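Local structure of acyl-coenzyme A oxidase 1 (5Y9D) at residues E520-A525 and S576-I581; A418-F423 and R570-S575. The protein oxidises the acyl chain of a 2,3-saturated acyl-CoA to the (2E)-enoyl-CoA with the aid of FAD, passing the electrons to oxygen to give hydrogen peroxide. All coordinates share one frame; numbering follows the deposited sequence.

Contact 1 (E520-A525 and S576-I581)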
loop_
_atom_site.group_PDB
_atom_site.type_symbol
_atom_site.label_atom_id
_atom_site.label_comp_id
_atom_site.label_asym_id
_atom_site.label_seq_id
_atom_site.Cartn_x
_atom_site.Cartn_y
_atom_site.Cartn_z
ATOM N N GLU A 520 -1.673 -25.333 23.024
ATOM C CA GLU A 520 -2.661 -26.358 22.649
ATOM C C GLU A 520 -4.036 -25.731 22.465
ATOM O O GLU A 520 -4.757 -26.079 21.551
ATOM C CB GLU A 520 -2.774 -27.499 23.688
ATOM C CG GLU A 520 -3.651 -28.679 23.220
ATOM C CD GLU A 520 -4.527 -29.316 24.320
ATOM O OE1 GLU A 520 -3.990 -29.628 25.414
ATOM O OE2 GLU A 520 -5.748 -29.530 24.082
ATOM N N PHE A 521 -4.412 -24.824 23.341
ATOM C CA PHE A 521 -5.747 -24.289 23.262
ATOM C C PHE A 521 -5.898 -23.373 22.045
ATOM O O PHE A 521 -6.926 -23.401 21.362
ATOM C CB PHE A 521 -6.127 -23.536 24.535
ATOM C CG PHE A 521 -7.450 -22.854 24.426
ATOM C CD1 PHE A 521 -8.618 -23.540 24.710
ATOM C CD2 PHE A 521 -7.533 -21.553 23.940
ATOM C CE1 PHE A 521 -9.843 -22.916 24.557
ATOM C CE2 PHE A 521 -8.750 -20.928 23.779
ATOM C CZ PHE A 521 -9.909 -21.613 24.089
ATOM N N LEU A 522 -4.883 -22.552 21.789
ATOM C CA LEU A 522 -4.943 -21.576 20.700
ATOM C C LEU A 522 -4.997 -22.343 19.404
ATOM O O LEU A 522 -5.877 -22.113 18.572
ATOM C CB LEU A 522 -3.744 -20.620 20.742
ATOM C CG LEU A 522 -3.747 -19.767 22.012
ATOM C CD1 LEU A 522 -2.436 -19.036 22.237
ATOM C CD2 LEU A 522 -4.926 -18.815 22.006
ATOM N N VAL A 523 -4.096 -23.305 19.276
ATOM C CA VAL A 523 -4.065 -24.159 18.086
ATOM C C VAL A 523 -5.455 -24.742 17.832
ATOM O O VAL A 523 -6.061 -24.509 16.785
ATOM C CB VAL A 523 -3.024 -25.288 18.219
ATOM C CG1 VAL A 523 -3.187 -26.321 17.117
ATOM C CG2 VAL A 523 -1.614 -24.716 18.174
ATOM N N GLU A 524 -5.954 -25.450 18.835
ATOM C CA GLU A 524 -7.247 -26.102 18.797
ATOM C C GLU A 524 -8.339 -25.090 18.511
ATOM O O GLU A 524 -9.290 -25.391 17.793
ATOM C CB GLU A 524 -7.500 -26.835 20.126
ATOM C CG GLU A 524 -8.813 -27.617 20.192
ATOM C CD GLU A 524 -8.945 -28.634 19.071
ATOM O OE1 GLU A 524 -7.886 -29.145 18.649
ATOM O OE2 GLU A 524 -10.080 -28.918 18.603
ATOM N N ALA A 525 -8.205 -23.873 19.040
ATOM C CA ALA A 525 -9.212 -22.851 18.769
ATOM C C ALA A 525 -9.195 -22.509 17.302
ATOM O O ALA A 525 -10.255 -22.328 16.667
ATOM C CB ALA A 525 -8.980 -21.612 19.597
ATOM N N SER A 576 2.657 -24.084 12.734
ATOM C CA SER A 576 4.036 -24.337 12.338
ATOM C C SER A 576 5.043 -23.629 13.242
ATOM O O SER A 576 6.113 -24.154 13.496
ATOM C CB SER A 576 4.275 -23.940 10.884
ATOM O OG SER A 576 3.335 -24.578 10.040
ATOM N N PHE A 577 4.695 -22.448 13.726
ATOM C CA PHE A 577 5.562 -21.707 14.631
ATOM C C PHE A 577 5.733 -22.458 15.934
ATOM O O PHE A 577 6.856 -22.618 16.406
ATOM C CB PHE A 577 4.984 -20.320 14.913
ATOM C CG PHE A 577 5.986 -19.313 15.409
ATOM C CD1 PHE A 577 7.315 -19.656 15.687
ATOM C CD2 PHE A 577 5.584 -18.016 15.640
ATOM C CE1 PHE A 577 8.204 -18.714 16.147
ATOM C CE2 PHE A 577 6.474 -17.074 16.113
ATOM C CZ PHE A 577 7.790 -17.422 16.354
ATOM N N TYR A 578 4.634 -22.945 16.505
ATOM C CA TYR A 578 4.718 -23.750 17.754
ATOM C C TYR A 578 5.492 -25.056 17.590
ATOM O O TYR A 578 6.192 -25.475 18.487
ATOM C CB TYR A 578 3.317 -24.082 18.268
ATOM C CG TYR A 578 2.665 -22.932 18.961
ATOM C CD1 TYR A 578 3.277 -22.325 20.032
ATOM C CD2 TYR A 578 1.423 -22.458 18.559
ATOM C CE1 TYR A 578 2.683 -21.266 20.678
ATOM C CE2 TYR A 578 0.818 -21.405 19.223
ATOM C CZ TYR A 578 1.461 -20.821 20.289
ATOM O OH TYR A 578 0.900 -19.770 20.955
ATOM N N ALA A 579 5.332 -25.698 16.444
ATOM C CA ALA A 579 6.015 -26.944 16.170
ATOM C C ALA A 579 7.526 -26.740 16.155
ATOM O O ALA A 579 8.259 -27.645 16.539
ATOM C CB ALA A 579 5.546 -27.522 14.839
ATOM N N ARG A 580 7.987 -25.570 15.700
ATOM C CA ARG A 580 9.428 -25.241 15.733
ATOM C C ARG A 580 9.926 -24.773 17.126
ATOM O O ARG A 580 11.068 -25.023 17.492
ATOM C CB ARG A 580 9.781 -24.155 14.691
ATOM C CG ARG A 580 9.700 -24.572 13.235
ATOM C CD ARG A 580 10.967 -25.190 12.696
ATOM N NE ARG A 580 12.035 -24.210 12.430
ATOM C CZ ARG A 580 12.145 -23.434 11.347
ATOM N NH1 ARG A 580 11.221 -23.460 10.394
ATOM N NH2 ARG A 580 13.197 -22.630 11.208
ATOM N N ILE A 581 9.083 -24.067 17.873
ATOM C CA ILE A 581 9.421 -23.592 19.233
ATOM C C ILE A 581 9.626 -24.786 20.185
ATOM O O ILE A 581 10.381 -24.713 21.173
ATOM C CB ILE A 581 8.322 -22.637 19.784
ATOM C CG1 ILE A 581 8.094 -21.492 18.795
ATOM C CG2 ILE A 581 8.656 -22.107 21.181
ATOM C CD1 ILE A 581 7.683 -20.164 19.389
#
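Y578 reaches across from 576-581 so that one flank of its ring meets V523 and its hydroxyl end meets L522, the two residues of 520-525 that face it. Start at its CB: the bond from CA already heads for the other helix, and chi1 of -77° sets CG beside the backbone N and opposite the carbonyl carbon, leaving CB itself 5.0 Å from V523 CG2. CG is still 4.7 Å from V523 CG2; the next atom, CD2, makes the approach at 3.8 Å, with the methyl coming at the ring obliquely. CE2 is a little farther off, 4.2 Å from V523 CG2, so the methyl lies by the CD2-CE2 bond, nearer CD2. The two side chains slide past one another in opposite directions. That methyl is in place because V523 puts CG1 anti to its backbone N (chi1 169°), which leaves CG2 to point at the tyrosine.

Both helices, 519-544 and 558-581, belong to the all-helical C-terminal part of the acyl-CoA oxidase fold. They run in roughly opposite directions here, and the CA atoms of V523 and Y578 are 8.8 Å apart, wide enough for side chains to fill the gap.

At the far end of the ring, Y578 OH lies 3.6 Å from L522 CD1. This is a van der Waals touch, made by one leucine branch crossing the tip of the phenol. The polar need of the buried hydroxyl is met on another helix, by a hydrogen bond to N597 OD1 of helix 589-606, which should limit how far the ring can swing. A596 of that same helix also touches Y578, while F577, one residue back, packs onto Y369 and M373 of helix 355-391.

Contact 2 (A418-F423 and R570-S575)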
loop_
_atom_site.group_PDB
_atom_site.type_symbol
_atom_site.label_atom_id
_atom_site.label_comp_id
_atom_site.label_asym_id
_atom_site.label_seq_id
_atom_site.Cartn_x
_atom_site.Cartn_y
_atom_site.Cartn_z
ATOM N N ALA A 418 -0.348 -22.001 -2.683
ATOM C CA ALA A 418 -1.065 -20.933 -3.321
ATOM C C ALA A 418 -1.642 -20.020 -2.252
ATOM O O ALA A 418 -1.496 -18.793 -2.304
ATOM C CB ALA A 418 -2.152 -21.501 -4.215
ATOM N N GLY A 419 -2.290 -20.622 -1.263
ATOM C CA GLY A 419 -2.862 -19.850 -0.168
ATOM C C GLY A 419 -1.769 -19.255 0.680
ATOM O O GLY A 419 -1.884 -18.132 1.140
ATOM N N MET A 420 -0.708 -20.008 0.918
ATOM C CA MET A 420 0.396 -19.470 1.691
ATOM C C MET A 420 1.128 -18.322 0.957
ATOM O O MET A 420 1.514 -17.335 1.570
ATOM C CB MET A 420 1.371 -20.558 2.070
ATOM C CG MET A 420 2.334 -20.062 3.120
ATOM S SD MET A 420 1.927 -20.690 4.739
ATOM C CE MET A 420 2.791 -22.282 4.551
ATOM N N LYS A 421 1.302 -18.445 -0.352
ATOM C CA LYS A 421 1.804 -17.334 -1.177
ATOM C C LYS A 421 0.905 -16.114 -1.032
ATOM O O LYS A 421 1.362 -15.030 -0.684
ATOM C CB LYS A 421 1.907 -17.756 -2.650
ATOM C CG LYS A 421 2.501 -16.733 -3.599
ATOM C CD LYS A 421 1.494 -15.700 -4.084
ATOM C CE LYS A 421 1.905 -15.118 -5.430
ATOM N NZ LYS A 421 0.869 -14.241 -6.037
ATOM N N ALA A 422 -0.380 -16.274 -1.289
ATOM C CA ALA A 422 -1.243 -15.120 -1.248
ATOM C C ALA A 422 -1.174 -14.405 0.097
ATOM O O ALA A 422 -0.909 -13.212 0.167
ATOM C CB ALA A 422 -2.678 -15.490 -1.609
ATOM N N PHE A 423 -1.384 -15.123 1.176
ATOM C CA PHE A 423 -1.498 -14.447 2.469
ATOM C C PHE A 423 -0.178 -13.919 2.960
ATOM O O PHE A 423 -0.139 -12.772 3.484
ATOM C CB PHE A 423 -2.185 -15.328 3.503
ATOM C CG PHE A 423 -3.597 -15.632 3.129
ATOM C CD1 PHE A 423 -4.538 -14.622 3.127
ATOM C CD2 PHE A 423 -3.972 -16.900 2.712
ATOM C CE1 PHE A 423 -5.847 -14.877 2.762
ATOM C CE2 PHE A 423 -5.282 -17.158 2.331
ATOM C CZ PHE A 423 -6.229 -16.144 2.351
ATOM N N ARG A 570 -3.909 -19.186 8.220
ATOM C CA ARG A 570 -3.458 -18.575 9.466
ATOM C C ARG A 570 -3.226 -19.628 10.553
ATOM O O ARG A 570 -2.244 -19.531 11.301
ATOM C CB ARG A 570 -4.381 -17.479 9.968
ATOM C CG ARG A 570 -3.871 -16.826 11.254
ATOM C CD ARG A 570 -2.504 -16.135 11.042
ATOM N NE ARG A 570 -2.650 -14.717 11.383
ATOM C CZ ARG A 570 -2.729 -13.715 10.519
ATOM N NH1 ARG A 570 -2.588 -13.898 9.220
ATOM N NH2 ARG A 570 -2.924 -12.494 10.983
ATOM N N GLN A 571 -4.108 -20.637 10.600
ATOM C CA GLN A 571 -3.978 -21.796 11.501
ATOM C C GLN A 571 -2.717 -22.621 11.193
ATOM O O GLN A 571 -2.046 -23.118 12.089
ATOM C CB GLN A 571 -5.267 -22.659 11.435
ATOM C CG GLN A 571 -5.243 -23.980 12.197
ATOM C CD GLN A 571 -4.500 -25.074 11.453
ATOM O OE1 GLN A 571 -4.490 -25.117 10.214
ATOM N NE2 GLN A 571 -3.827 -25.925 12.191
ATOM N N HIS A 572 -2.391 -22.772 9.926
ATOM C CA HIS A 572 -1.176 -23.467 9.559
ATOM C C HIS A 572 0.094 -22.782 10.077
ATOM O O HIS A 572 1.053 -23.453 10.531
ATOM C CB HIS A 572 -1.085 -23.582 8.054
ATOM C CG HIS A 572 -0.094 -24.597 7.589
ATOM N ND1 HIS A 572 -0.194 -25.929 7.915
ATOM C CD2 HIS A 572 0.991 -24.485 6.793
ATOM C CE1 HIS A 572 0.800 -26.595 7.356
ATOM N NE2 HIS A 572 1.529 -25.742 6.663
ATOM N N LEU A 573 0.120 -21.457 10.012
ATOM C CA LEU A 573 1.344 -20.737 10.363
ATOM C C LEU A 573 1.534 -20.737 11.850
ATOM O O LEU A 573 2.640 -21.012 12.343
ATOM C CB LEU A 573 1.340 -19.314 9.850
ATOM C CG LEU A 573 1.763 -19.126 8.403
ATOM C CD1 LEU A 573 1.631 -17.635 8.075
ATOM C CD2 LEU A 573 3.194 -19.601 8.135
ATOM N N ILE A 574 0.454 -20.424 12.560
ATOM C CA ILE A 574 0.450 -20.468 14.022
ATOM C C ILE A 574 0.924 -21.855 14.463
ATOM O O ILE A 574 1.848 -21.972 15.258
ATOM C CB ILE A 574 -0.955 -20.117 14.596
ATOM C CG1 ILE A 574 -1.220 -18.617 14.423
ATOM C CG2 ILE A 574 -1.109 -20.587 16.056
ATOM C CD1 ILE A 574 -2.660 -18.226 14.683
ATOM N N SER A 575 0.344 -22.899 13.880
ATOM C CA SER A 575 0.752 -24.272 14.225
ATOM C C SER A 575 2.189 -24.558 13.890
ATOM O O SER A 575 2.858 -25.236 14.660
ATOM C CB SER A 575 -0.107 -25.319 13.522
ATOM O OG SER A 575 -1.270 -25.572 14.257
#
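Helix 400-437 passes steeply across helix 558-581 here, with M420 CA and L573 CA 8.8 Å apart, so the gap is bridged mainly by the long M420 side chain and not by close backbones. CG of M420 leaves anti to the backbone N (chi1 -167°), and the chain then bends twice, at chi2 of 104° and chi3 of 84°, which brings the sulfur up to the leucine and turns the terminal methyl toward the histidine. M420 SD rests 3.8 Å from L573 CD2 and 4.0 Å from L573 CG, the two side chains meeting at a slant. L573 offers that CD2 branch with its CG beside the backbone N, opposite the carbonyl carbon.

The methyl goes to a different neighbour. M420 CE comes to the edge of the imidazole of H572, close to the ring plane, at 3.6 Å from H572 CD2. The side chains cross at about a right angle, so the methionine meets a carbon at the rim of the ring and stays away from its faces. No hydrogen bond links the two segments; sulfur, methyl and leucine branch simply fill the space between the helices.

Each helix is tied down on its other sides. K421 NZ is hydrogen-bonded to the carbonyl oxygens of Q460, W463 and G465 and to N467 OD1, while R570 forms a salt bridge with E606 and a cation-pi contact with Y367. The lysine therefore grips the chain on both sides of E464, the probable proton acceptor, although the methionine contact itself lies away from the active site. M420 helps join the two C-terminal helical regions of the acyl-CoA oxidase fold: a helix of the C-alpha1 domain against one of the region that follows it.

Overall arrangement
Both contacts are buried and both use helix 558-581, through consecutive turns. The centre of contact 2 lies about 13 Å from the centre of the chain, that of contact 1 about 24 Å. They differ in what they join: contact 1 pairs two helices of the C-terminal region, contact 2 fastens one of them to helix 400-437 of the C-alpha1 domain. Neither has a hydrogen bond across it, but the outer one rests on a tyrosine whose hydroxyl has a partner on a third helix, the inner one on a doubly bent methionine whose sulfur and methyl meet different residues. Their centres are about 13 Å apart, and they meet where V523 CG1 packs 3.5 Å from S575 OG.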